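Local coordinates for protein probable zinc protease PqqL (Escherichia coli, PDB 6OFT) that probably cleaves peptides as a zinc-dependent endopeptidase of the M16 family in the bacterial periplasm, this chain being the first half of the full-length protein, at residues 52-55 against 56-59; 89-93 against 94-98; 132-135 against 136-139; 186-189 against 190-194. All blocks are in the same frame, centred on the assembly; numbering follows the deposited sequence.

Contact 1 of 4, residues 52-55 against 56-59; sequences VAHF and VEHM
With chi1 at 174°, His54 carries its CG anti to the backbone N, whereas His58, with chi1 at -84°, places CG anti to the carbonyl carbon; the two imidazoles thus meet one helical turn apart. They belong to the inverted zinc motif HXXEH of M16 peptidases on helix 52-59, in which both histidines are predicted zinc ligands and Glu57 the predicted proton acceptor. The rings form an offset edge-to-face pair with planes 75° apart, the edge of His58 turned to the face of His54 and His58 CD2 lying over that face toward its rim. NE2 of His54 and NE2 of His58 come within 3.2 Å, a convergence consistent with a shared metal. Beyond this turn, Glu134 OE1 takes the hydrogen bond of His58 ND1 and so limits rotation of the ring. Glu57 OE2 comes to 3.7 Å from His54 CD2; the same oxygen is hydrogen-bonded to Thr91 OG1. Backbone bonds of i to i+4 spacing hold the helix, among them Val56 N to Val52 O at 2.8 Å. Away from the histidines, the buried side chains of Phe55 and Met59 run side by side against helix 128-144. Their Met-aromatic contact is made at the ring edge: Met59 SD lies in the ring plane, 3.8 Å from Phe55 CE1.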
loop_
_atom_site.group_PDB
_atom_site.type_symbol
_atom_site.label_atom_id
_atom_site.label_comp_id
_atom_site.label_asym_id
_atom_site.label_seq_id
_atom_site.Cartn_x
_atom_site.Cartn_y
_atom_site.Cartn_z
ATOM N N VAL A 52 -16.101 1.898 12.509
ATOM C CA VAL A 52 -17.054 0.783 12.465
ATOM C C VAL A 52 -16.558 -0.334 11.523
ATOM O O VAL A 52 -16.728 -1.504 11.870
ATOM C CB VAL A 52 -18.510 1.261 12.182
ATOM C CG1 VAL A 52 -19.424 0.132 11.744
ATOM C CG2 VAL A 52 -19.087 1.952 13.416
ATOM N N ALA A 53 -15.908 -0.001 10.385
ATOM C CA ALA A 53 -15.360 -1.043 9.504
ATOM C C ALA A 53 -14.355 -1.920 10.276
ATOM O O ALA A 53 -14.402 -3.144 10.164
ATOM C CB ALA A 53 -14.688 -0.427 8.281
ATOM N N HIS A 54 -13.495 -1.277 11.097
ATOM C CA HIS A 54 -12.458 -1.921 11.916
ATOM C C HIS A 54 -13.091 -2.686 13.089
ATOM O O HIS A 54 -12.628 -3.778 13.430
ATOM C CB HIS A 54 -11.413 -0.871 12.350
ATOM C CG HIS A 54 -10.371 -1.355 13.314
ATOM N ND1 HIS A 54 -10.281 -0.836 14.592
ATOM C CD2 HIS A 54 -9.400 -2.280 13.151
ATOM C CE1 HIS A 54 -9.273 -1.470 15.170
ATOM N NE2 HIS A 54 -8.718 -2.355 14.347
ATOM N N PHE A 55 -14.147 -2.117 13.704
ATOM C CA PHE A 55 -14.882 -2.753 14.806
ATOM C C PHE A 55 -15.563 -4.041 14.278
ATOM O O PHE A 55 -15.427 -5.091 14.914
ATOM C CB PHE A 55 -15.906 -1.785 15.441
ATOM C CG PHE A 55 -16.334 -2.053 16.877
ATOM C CD1 PHE A 55 -16.616 -3.347 17.312
ATOM C CD2 PHE A 55 -16.527 -1.003 17.769
ATOM C CE1 PHE A 55 -17.018 -3.592 18.632
ATOM C CE2 PHE A 55 -16.940 -1.246 19.088
ATOM C CZ PHE A 55 -17.194 -2.535 19.509
ATOM N N VAL A 56 -16.211 -3.978 13.084
ATOM C CA VAL A 56 -16.854 -5.142 12.433
ATOM C C VAL A 56 -15.834 -6.296 12.246
ATOM O O VAL A 56 -16.155 -7.442 12.550
ATOM C CB VAL A 56 -17.592 -4.771 11.099
ATOM C CG1 VAL A 56 -17.886 -6.005 10.241
ATOM C CG2 VAL A 56 -18.878 -4.004 11.376
ATOM N N GLU A 57 -14.607 -5.964 11.772
ATOM C CA GLU A 57 -13.493 -6.890 11.543
ATOM C C GLU A 57 -13.151 -7.695 12.812
ATOM O O GLU A 57 -13.071 -8.914 12.756
ATOM C CB GLU A 57 -12.276 -6.112 11.023
ATOM C CG GLU A 57 -11.059 -6.971 10.703
ATOM C CD GLU A 57 -9.826 -6.492 11.439
ATOM O OE1 GLU A 57 -9.328 -7.231 12.312
ATOM O OE2 GLU A 57 -9.378 -5.358 11.169
ATOM N N HIS A 58 -13.011 -7.006 13.951
ATOM C CA HIS A 58 -12.774 -7.614 15.260
ATOM C C HIS A 58 -13.942 -8.537 15.672
ATOM O O HIS A 58 -13.714 -9.614 16.224
ATOM C CB HIS A 58 -12.575 -6.510 16.319
ATOM C CG HIS A 58 -11.175 -5.985 16.372
ATOM N ND1 HIS A 58 -10.363 -6.227 17.457
ATOM C CD2 HIS A 58 -10.478 -5.269 15.459
ATOM C CE1 HIS A 58 -9.207 -5.649 17.182
ATOM N NE2 HIS A 58 -9.226 -5.062 15.990
ATOM N N MET A 59 -15.176 -8.143 15.348
ATOM C CA MET A 59 -16.369 -8.915 15.710
ATOM C C MET A 59 -16.486 -10.260 14.985
ATOM O O MET A 59 -17.285 -11.093 15.415
ATOM C CB MET A 59 -17.659 -8.088 15.540
ATOM C CG MET A 59 -17.845 -6.956 16.563
ATOM S SD MET A 59 -17.581 -7.369 18.311
ATOM C CE MET A 59 -18.734 -8.797 18.517
#

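Contact 2 of 4, residues 89-93 against 94-98; sequences AYTSY and DETVY
Backbone hydrogen bonds pair Tyr90 with Val97 in a beta hairpin formed by strands 87-91 and 96-103, at the border of the six-stranded sheet. Tyr90 N reaches Val97 O at 3.0 Å, and Val97 N returns to Tyr90 O at 2.9 Å. This hydrogen-bonded pair sits between two non-hydrogen-bonded ones, Ala89 with Tyr98 and Thr91 with Thr96. In the turn, Ser92 N gives Glu95 O a nearly straight bond of 2.8 Å, and Ser92 OG accepts from Glu95 N and, weakly, from Asp94 N. Chi1 of 67° tucks this hydroxyl between its own N and carbonyl carbon, where it can accept from these two amides. Among side-chain polar bonds, Tyr90 OH donates to Glu95 OE2 at 2.7 Å. The oxygen lies in the plane of the phenol ring, but the hydroxyl meets the carboxylate from above, 62° out of its plane. A water also links Glu95 OE2 to Ser92 OG, while OE1 is bonded to Gln37, so several bonds hold this buried carboxylate. Ala89, Thr91, Thr96 and Tyr98 share the face turned to helix 52-59. Apolar contacts follow the pairing. Val97 CB makes a CH-pi contact over the Tyr90 ring, 4.0 Å from its centroid, and Ala89 CB rests 3.8 Å from Tyr98 CD1.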
loop_
_atom_site.group_PDB
_atom_site.type_symbol
_atom_site.label_atom_id
_atom_site.label_comp_id
_atom_site.label_asym_id
_atom_site.label_seq_id
_atom_site.Cartn_x
_atom_site.Cartn_y
_atom_site.Cartn_z
ATOM N N ALA A 89 -6.320 -10.568 10.391
ATOM C CA ALA A 89 -7.297 -9.747 9.666
ATOM C C ALA A 89 -6.823 -8.313 9.743
ATOM O O ALA A 89 -6.085 -7.978 10.660
ATOM C CB ALA A 89 -8.686 -9.873 10.301
ATOM N N TYR A 90 -7.236 -7.472 8.789
ATOM C CA TYR A 90 -6.889 -6.060 8.822
ATOM C C TYR A 90 -7.972 -5.253 8.138
ATOM O O TYR A 90 -8.634 -5.764 7.233
ATOM C CB TYR A 90 -5.495 -5.775 8.185
ATOM C CG TYR A 90 -5.424 -5.925 6.680
ATOM C CD1 TYR A 90 -5.845 -4.898 5.832
ATOM C CD2 TYR A 90 -4.862 -7.058 6.100
ATOM C CE1 TYR A 90 -5.784 -5.033 4.445
ATOM C CE2 TYR A 90 -4.759 -7.186 4.712
ATOM C CZ TYR A 90 -5.198 -6.160 3.889
ATOM O OH TYR A 90 -5.104 -6.290 2.522
ATOM N N THR A 91 -8.088 -3.976 8.530
ATOM C CA THR A 91 -9.002 -3.015 7.937
ATOM C C THR A 91 -8.179 -1.824 7.482
ATOM O O THR A 91 -7.409 -1.260 8.265
ATOM C CB THR A 91 -10.111 -2.588 8.918
ATOM O OG1 THR A 91 -10.721 -3.747 9.463
ATOM C CG2 THR A 91 -11.182 -1.731 8.246
ATOM N N SER A 92 -8.340 -1.440 6.219
ATOM C CA SER A 92 -7.635 -0.273 5.694
ATOM C C SER A 92 -8.699 0.708 5.203
ATOM O O SER A 92 -9.891 0.516 5.458
ATOM C CB SER A 92 -6.694 -0.682 4.561
ATOM O OG SER A 92 -7.417 -1.132 3.421
ATOM N N TYR A 93 -8.277 1.750 4.503
ATOM C CA TYR A 93 -9.203 2.721 3.920
ATOM C C TYR A 93 -10.090 2.054 2.862
ATOM O O TYR A 93 -11.267 2.360 2.761
ATOM C CB TYR A 93 -8.392 3.823 3.214
ATOM C CG TYR A 93 -7.571 4.680 4.140
ATOM C CD1 TYR A 93 -8.150 5.726 4.849
ATOM C CD2 TYR A 93 -6.195 4.485 4.268
ATOM C CE1 TYR A 93 -7.393 6.537 5.691
ATOM C CE2 TYR A 93 -5.430 5.279 5.123
ATOM C CZ TYR A 93 -6.032 6.314 5.819
ATOM O OH TYR A 93 -5.294 7.134 6.633
ATOM N N ASP A 94 -9.509 1.141 2.088
ATOM C CA ASP A 94 -10.094 0.507 0.903
ATOM C C ASP A 94 -10.726 -0.859 1.074
ATOM O O ASP A 94 -11.512 -1.262 0.218
ATOM C CB ASP A 94 -9.006 0.390 -0.181
ATOM C CG ASP A 94 -8.176 1.630 -0.382
ATOM O OD1 ASP A 94 -8.759 2.692 -0.688
ATOM O OD2 ASP A 94 -6.951 1.547 -0.225
ATOM N N GLU A 95 -10.322 -1.615 2.104
ATOM C CA GLU A 95 -10.792 -2.989 2.252
ATOM C C GLU A 95 -10.667 -3.536 3.666
ATOM O O GLU A 95 -9.983 -2.957 4.525
ATOM C CB GLU A 95 -9.980 -3.920 1.300
ATOM C CG GLU A 95 -8.486 -3.889 1.571
ATOM C CD GLU A 95 -7.556 -4.686 0.680
ATOM O OE1 GLU A 95 -8.036 -5.444 -0.190
ATOM O OE2 GLU A 95 -6.327 -4.555 0.869
ATOM N N THR A 96 -11.293 -4.704 3.864
ATOM C CA THR A 96 -11.222 -5.501 5.082
ATOM C C THR A 96 -10.843 -6.881 4.580
ATOM O O THR A 96 -11.498 -7.398 3.675
ATOM C CB THR A 96 -12.550 -5.526 5.846
ATOM O OG1 THR A 96 -13.118 -4.221 5.868
ATOM C CG2 THR A 96 -12.367 -6.013 7.259
ATOM N N VAL A 97 -9.760 -7.452 5.104
ATOM C CA VAL A 97 -9.287 -8.759 4.631
ATOM C C VAL A 97 -9.131 -9.719 5.806
ATOM O O VAL A 97 -8.561 -9.335 6.840
ATOM C CB VAL A 97 -7.978 -8.645 3.772
ATOM C CG1 VAL A 97 -7.501 -10.014 3.279
ATOM C CG2 VAL A 97 -8.177 -7.719 2.569
ATOM N N TYR A 98 -9.599 -10.979 5.618
ATOM C CA TYR A 98 -9.558 -12.069 6.600
ATOM C C TYR A 98 -8.641 -13.146 6.068
ATOM O O TYR A 98 -8.828 -13.617 4.942
ATOM C CB TYR A 98 -10.981 -12.582 6.881
ATOM C CG TYR A 98 -11.878 -11.484 7.408
ATOM C CD1 TYR A 98 -11.950 -11.214 8.768
ATOM C CD2 TYR A 98 -12.614 -10.676 6.537
ATOM C CE1 TYR A 98 -12.735 -10.176 9.256
ATOM C CE2 TYR A 98 -13.395 -9.629 7.012
ATOM C CZ TYR A 98 -13.464 -9.393 8.375
ATOM O OH TYR A 98 -14.272 -8.411 8.874
HETATM O O HOH W 1 -5.440 -2.031 1.712
HETATM O O HOH W 2 -5.753 1.600 2.190
#

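Contact 3 of 4, residues 132-135 against 136-139; sequences DAER and GVIT
The carboxylate of Glu134 lies across the forked side chain of Val137, Glu134 OE1 standing 3.4 Å from Val137 CG1 and OE2 3.9 Å from CG2. The other flat group, the guanidinium of Arg135, meets Asp132 at its edge: Arg135 NE donates in plane to Asp132 OD1 at 3.0 Å in a salt bridge that uses the anti lone pair of the carboxylate. Arg135 NH1 and NH2 go on to the carbonyls of Val178 and Val181. Glu134 folds back through chi2 of -53°, which turns its carboxylate along the helix toward Val137. This is helix 128-144, which in the M16 zinc site supplies the carboxylate ligand, here predicted to be Glu134, to the two histidines of helix 52-59. With an alanine at Glu134, His58 ND1 would probably be left without its oxygen partner, the imidazole freer to turn and the predicted site short of a carboxylate. Ile138 N bonds to Glu134 O at 3.0 Å, and Ile138 CG1 packs against that carbonyl oxygen while its side chain touches Phe55. One turn on, Arg135 O is gripped twice by Thr139. Thr139 N reaches Arg135 O at 3.1 Å, and Thr139 OG1 donates to the same Arg135 O at 2.8 Å from above the carbonyl plane, 41° out of it.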
loop_
_atom_site.group_PDB
_atom_site.type_symbol
_atom_site.label_atom_id
_atom_site.label_comp_id
_atom_site.label_asym_id
_atom_site.label_seq_id
_atom_site.Cartn_x
_atom_site.Cartn_y
_atom_site.Cartn_z
ATOM N N ASP A 132 -19.298 -5.284 23.804
ATOM C CA ASP A 132 -18.811 -4.578 24.994
ATOM C C ASP A 132 -17.367 -4.940 25.328
ATOM O O ASP A 132 -16.578 -4.049 25.658
ATOM C CB ASP A 132 -19.736 -4.823 26.195
ATOM C CG ASP A 132 -21.115 -4.183 26.080
ATOM O OD1 ASP A 132 -21.284 -3.265 25.237
ATOM O OD2 ASP A 132 -22.018 -4.586 26.839
ATOM N N ALA A 133 -17.005 -6.230 25.169
ATOM C CA ALA A 133 -15.645 -6.703 25.398
ATOM C C ALA A 133 -14.691 -6.107 24.377
ATOM O O ALA A 133 -13.610 -5.667 24.761
ATOM C CB ALA A 133 -15.590 -8.222 25.348
ATOM N N GLU A 134 -15.105 -6.023 23.091
ATOM C CA GLU A 134 -14.250 -5.471 22.045
ATOM C C GLU A 134 -14.030 -3.953 22.141
ATOM O O GLU A 134 -13.026 -3.473 21.612
ATOM C CB GLU A 134 -14.729 -5.866 20.633
ATOM C CG GLU A 134 -14.322 -7.263 20.213
ATOM C CD GLU A 134 -12.854 -7.628 20.302
ATOM O OE1 GLU A 134 -12.016 -6.932 19.682
ATOM O OE2 GLU A 134 -12.547 -8.631 20.983
ATOM N N ARG A 135 -14.937 -3.200 22.807
ATOM C CA ARG A 135 -14.754 -1.742 22.967
ATOM C C ARG A 135 -13.430 -1.457 23.701
ATOM O O ARG A 135 -12.618 -0.675 23.208
ATOM C CB ARG A 135 -15.919 -1.090 23.713
ATOM C CG ARG A 135 -17.295 -1.463 23.200
ATOM C CD ARG A 135 -18.361 -0.825 24.064
ATOM N NE ARG A 135 -19.705 -1.239 23.671
ATOM C CZ ARG A 135 -20.392 -0.718 22.658
ATOM N NH1 ARG A 135 -19.858 0.238 21.906
ATOM N NH2 ARG A 135 -21.610 -1.161 22.379
ATOM N N GLY A 136 -13.199 -2.169 24.810
ATOM C CA GLY A 136 -11.974 -2.072 25.600
ATOM C C GLY A 136 -10.725 -2.446 24.828
ATOM O O GLY A 136 -9.694 -1.782 24.966
ATOM N N VAL A 137 -10.828 -3.493 23.980
ATOM C CA VAL A 137 -9.770 -4.023 23.106
ATOM C C VAL A 137 -9.295 -2.956 22.126
ATOM O O VAL A 137 -8.097 -2.660 22.073
ATOM C CB VAL A 137 -10.223 -5.332 22.378
ATOM C CG1 VAL A 137 -9.265 -5.738 21.249
ATOM C CG2 VAL A 137 -10.395 -6.470 23.364
ATOM N N ILE A 138 -10.241 -2.377 21.363
ATOM C CA ILE A 138 -9.975 -1.353 20.349
ATOM C C ILE A 138 -9.391 -0.084 20.988
ATOM O O ILE A 138 -8.419 0.452 20.455
ATOM C CB ILE A 138 -11.227 -1.109 19.451
ATOM C CG1 ILE A 138 -11.575 -2.415 18.678
ATOM C CG2 ILE A 138 -11.016 0.073 18.471
ATOM C CD1 ILE A 138 -13.003 -2.532 18.185
ATOM N N THR A 139 -9.934 0.350 22.142
ATOM C CA THR A 139 -9.460 1.510 22.910
ATOM C C THR A 139 -7.982 1.320 23.304
ATOM O O THR A 139 -7.188 2.249 23.123
ATOM C CB THR A 139 -10.395 1.790 24.119
ATOM O OG1 THR A 139 -11.747 1.909 23.665
ATOM C CG2 THR A 139 -10.007 3.059 24.900
#

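Contact 4 of 4, residues 186-189 against 190-194; sequences LRQF and YQRWY
Phe189 leans on Trp193 along almost its whole length, one helical turn apart. Its CB starts beside the backbone, 3.1 Å from Tyr190 N. With chi1 at -177°, CG swings away from the backbone N and already lies 3.8 Å from Trp193 CD1. From there the ring offers its face to the indole edge: CD1 and CE1 meet both Trp193 CD1 and NE1, Phe189 CE1 coming to 3.6 Å of Trp193 CD1. CD2, CE2 and the tip atom CZ also touch Trp193 CD1, and CZ approaches NE1 as well. Trp193 CD1 therefore stands above the centre of the ring, in an edge-to-face pair whose planes are 52° apart. Trp193 N bonds to Phe189 O at 3.0 Å, the helical bond that sets the two residues one turn apart, and Arg192 CG lies over one indole face. Arg192 bends back across Gln188, bringing NH1 to 3.4 Å of Gln188 CG, while its NH2 makes a salt bridge to Glu49. Were Phe189 an alanine, the indole edge would probably lose its aromatic floor and a gap would open beside Val52 and Ala53. At the end of helix 183-193, Tyr194 N bonds to Tyr190 O at 2.8 Å, and Tyr190 CD1 lies over one face of the Tyr194 ring, toward its rim. Leu186 and Phe189 pack this helix against helix 52-59, and Tyr194 OH is hydrogen-bonded to Tyr98 OH of strand 96-103, so the helix end is joined to the sheet that strand 199-205 then enters.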
loop_
_atom_site.group_PDB
_atom_site.type_symbol
_atom_site.label_atom_id
_atom_site.label_comp_id
_atom_site.label_asym_id
_atom_site.label_seq_id
_atom_site.Cartn_x
_atom_site.Cartn_y
_atom_site.Cartn_z
ATOM N N LEU A 186 -23.545 -1.880 14.292
ATOM C CA LEU A 186 -22.438 -2.685 13.746
ATOM C C LEU A 186 -22.994 -3.684 12.738
ATOM O O LEU A 186 -22.410 -3.865 11.672
ATOM C CB LEU A 186 -21.702 -3.441 14.864
ATOM C CG LEU A 186 -20.938 -2.611 15.871
ATOM C CD1 LEU A 186 -20.453 -3.491 16.995
ATOM C CD2 LEU A 186 -19.749 -1.886 15.217
ATOM N N ARG A 187 -24.155 -4.291 13.072
ATOM C CA ARG A 187 -24.889 -5.256 12.251
ATOM C C ARG A 187 -25.341 -4.581 10.963
ATOM O O ARG A 187 -25.271 -5.196 9.911
ATOM C CB ARG A 187 -26.123 -5.766 13.027
ATOM C CG ARG A 187 -26.650 -7.133 12.602
ATOM C CD ARG A 187 -27.918 -7.544 13.361
ATOM N NE ARG A 187 -27.851 -7.228 14.795
ATOM C CZ ARG A 187 -27.425 -8.063 15.739
ATOM N NH1 ARG A 187 -27.054 -9.299 15.425
ATOM N NH2 ARG A 187 -27.385 -7.675 17.008
ATOM N N GLN A 188 -25.813 -3.319 11.047
ATOM C CA GLN A 188 -26.277 -2.549 9.891
ATOM C C GLN A 188 -25.150 -2.344 8.855
ATOM O O GLN A 188 -25.376 -2.585 7.666
ATOM C CB GLN A 188 -26.871 -1.213 10.367
ATOM C CG GLN A 188 -27.542 -0.366 9.289
ATOM C CD GLN A 188 -28.338 0.809 9.848
ATOM O OE1 GLN A 188 -29.238 1.340 9.186
ATOM N NE2 GLN A 188 -28.037 1.248 11.073
ATOM N N PHE A 189 -23.944 -1.928 9.301
ATOM C CA PHE A 189 -22.789 -1.736 8.407
ATOM C C PHE A 189 -22.426 -3.077 7.762
ATOM O O PHE A 189 -22.265 -3.151 6.549
ATOM C CB PHE A 189 -21.585 -1.172 9.187
ATOM C CG PHE A 189 -20.359 -0.861 8.357
ATOM C CD1 PHE A 189 -20.127 0.426 7.884
ATOM C CD2 PHE A 189 -19.417 -1.851 8.074
ATOM C CE1 PHE A 189 -18.988 0.716 7.123
ATOM C CE2 PHE A 189 -18.280 -1.560 7.314
ATOM C CZ PHE A 189 -18.069 -0.279 6.848
ATOM N N TYR A 190 -22.326 -4.131 8.583
ATOM C CA TYR A 190 -22.035 -5.499 8.160
ATOM C C TYR A 190 -22.983 -5.987 7.068
ATOM O O TYR A 190 -22.513 -6.474 6.042
ATOM C CB TYR A 190 -22.095 -6.425 9.376
ATOM C CG TYR A 190 -21.907 -7.899 9.096
ATOM C CD1 TYR A 190 -20.657 -8.410 8.758
ATOM C CD2 TYR A 190 -22.949 -8.804 9.296
ATOM C CE1 TYR A 190 -20.460 -9.777 8.580
ATOM C CE2 TYR A 190 -22.758 -10.174 9.137
ATOM C CZ TYR A 190 -21.509 -10.657 8.785
ATOM O OH TYR A 190 -21.311 -12.007 8.622
ATOM N N GLN A 191 -24.308 -5.859 7.272
ATOM C CA GLN A 191 -25.285 -6.319 6.279
ATOM C C GLN A 191 -25.321 -5.417 5.024
ATOM O O GLN A 191 -25.623 -5.906 3.939
ATOM C CB GLN A 191 -26.672 -6.527 6.904
ATOM C CG GLN A 191 -26.651 -7.584 8.017
ATOM C CD GLN A 191 -28.004 -8.039 8.511
ATOM O OE1 GLN A 191 -28.277 -9.240 8.589
ATOM N NE2 GLN A 191 -28.873 -7.108 8.884
ATOM N N ARG A 192 -24.920 -4.145 5.159
ATOM C CA ARG A 192 -24.840 -3.186 4.053
ATOM C C ARG A 192 -23.706 -3.540 3.079
ATOM O O ARG A 192 -23.899 -3.463 1.865
ATOM C CB ARG A 192 -24.616 -1.754 4.604
ATOM C CG ARG A 192 -24.546 -0.643 3.539
ATOM C CD ARG A 192 -25.213 0.672 3.953
ATOM N NE ARG A 192 -24.697 1.195 5.218
ATOM C CZ ARG A 192 -25.427 1.359 6.315
ATOM N NH1 ARG A 192 -26.722 1.076 6.307
ATOM N NH2 ARG A 192 -24.870 1.820 7.423
ATOM N N TRP A 193 -22.517 -3.893 3.616
ATOM C CA TRP A 193 -21.315 -4.110 2.817
ATOM C C TRP A 193 -20.878 -5.561 2.654
ATOM O O TRP A 193 -20.185 -5.862 1.677
ATOM C CB TRP A 193 -20.164 -3.264 3.394
ATOM C CG TRP A 193 -20.490 -1.798 3.442
ATOM C CD1 TRP A 193 -20.813 -1.067 4.548
ATOM C CD2 TRP A 193 -20.629 -0.913 2.319
ATOM N NE1 TRP A 193 -21.099 0.232 4.192
ATOM C CE2 TRP A 193 -20.981 0.360 2.831
ATOM C CE3 TRP A 193 -20.459 -1.061 0.928
ATOM C CZ2 TRP A 193 -21.179 1.474 2.000
ATOM C CZ3 TRP A 193 -20.624 0.052 0.113
ATOM C CH2 TRP A 193 -20.980 1.299 0.649
ATOM N N TYR A 194 -21.232 -6.451 3.606
ATOM C CA TYR A 194 -20.848 -7.875 3.539
ATOM C C TYR A 194 -21.897 -8.695 2.807
ATOM O O TYR A 194 -22.711 -9.400 3.421
ATOM C CB TYR A 194 -20.530 -8.474 4.929
ATOM C CG TYR A 194 -19.231 -8.012 5.550
ATOM C CD1 TYR A 194 -19.008 -6.665 5.829
ATOM C CD2 TYR A 194 -18.269 -8.932 5.964
ATOM C CE1 TYR A 194 -17.824 -6.237 6.432
ATOM C CE2 TYR A 194 -17.106 -8.522 6.616
ATOM C CZ TYR A 194 -16.888 -7.173 6.849
ATOM O OH TYR A 194 -15.730 -6.762 7.457
#

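In the fold
The four contacts come in numerical order along the chain, without interlocking, and gather in the part of the chain that holds the predicted zinc site. Contact 1 is the centre: contacts 2, 4 and 3 lie about 9, 10 and 11 Å from it, centre to centre, and all touch it. Contact 2 is the hairpin of the six-stranded sheet on one side of helix 52-59, while contact 3, on helix 128-144, stays about 9 Å from the hairpin at the nearest atoms. Contact 4 touches the hairpin too, and brings helix 183-193, later in the chain, against the helix carrying the HXXEH motif, so sheet and helices together frame that motif.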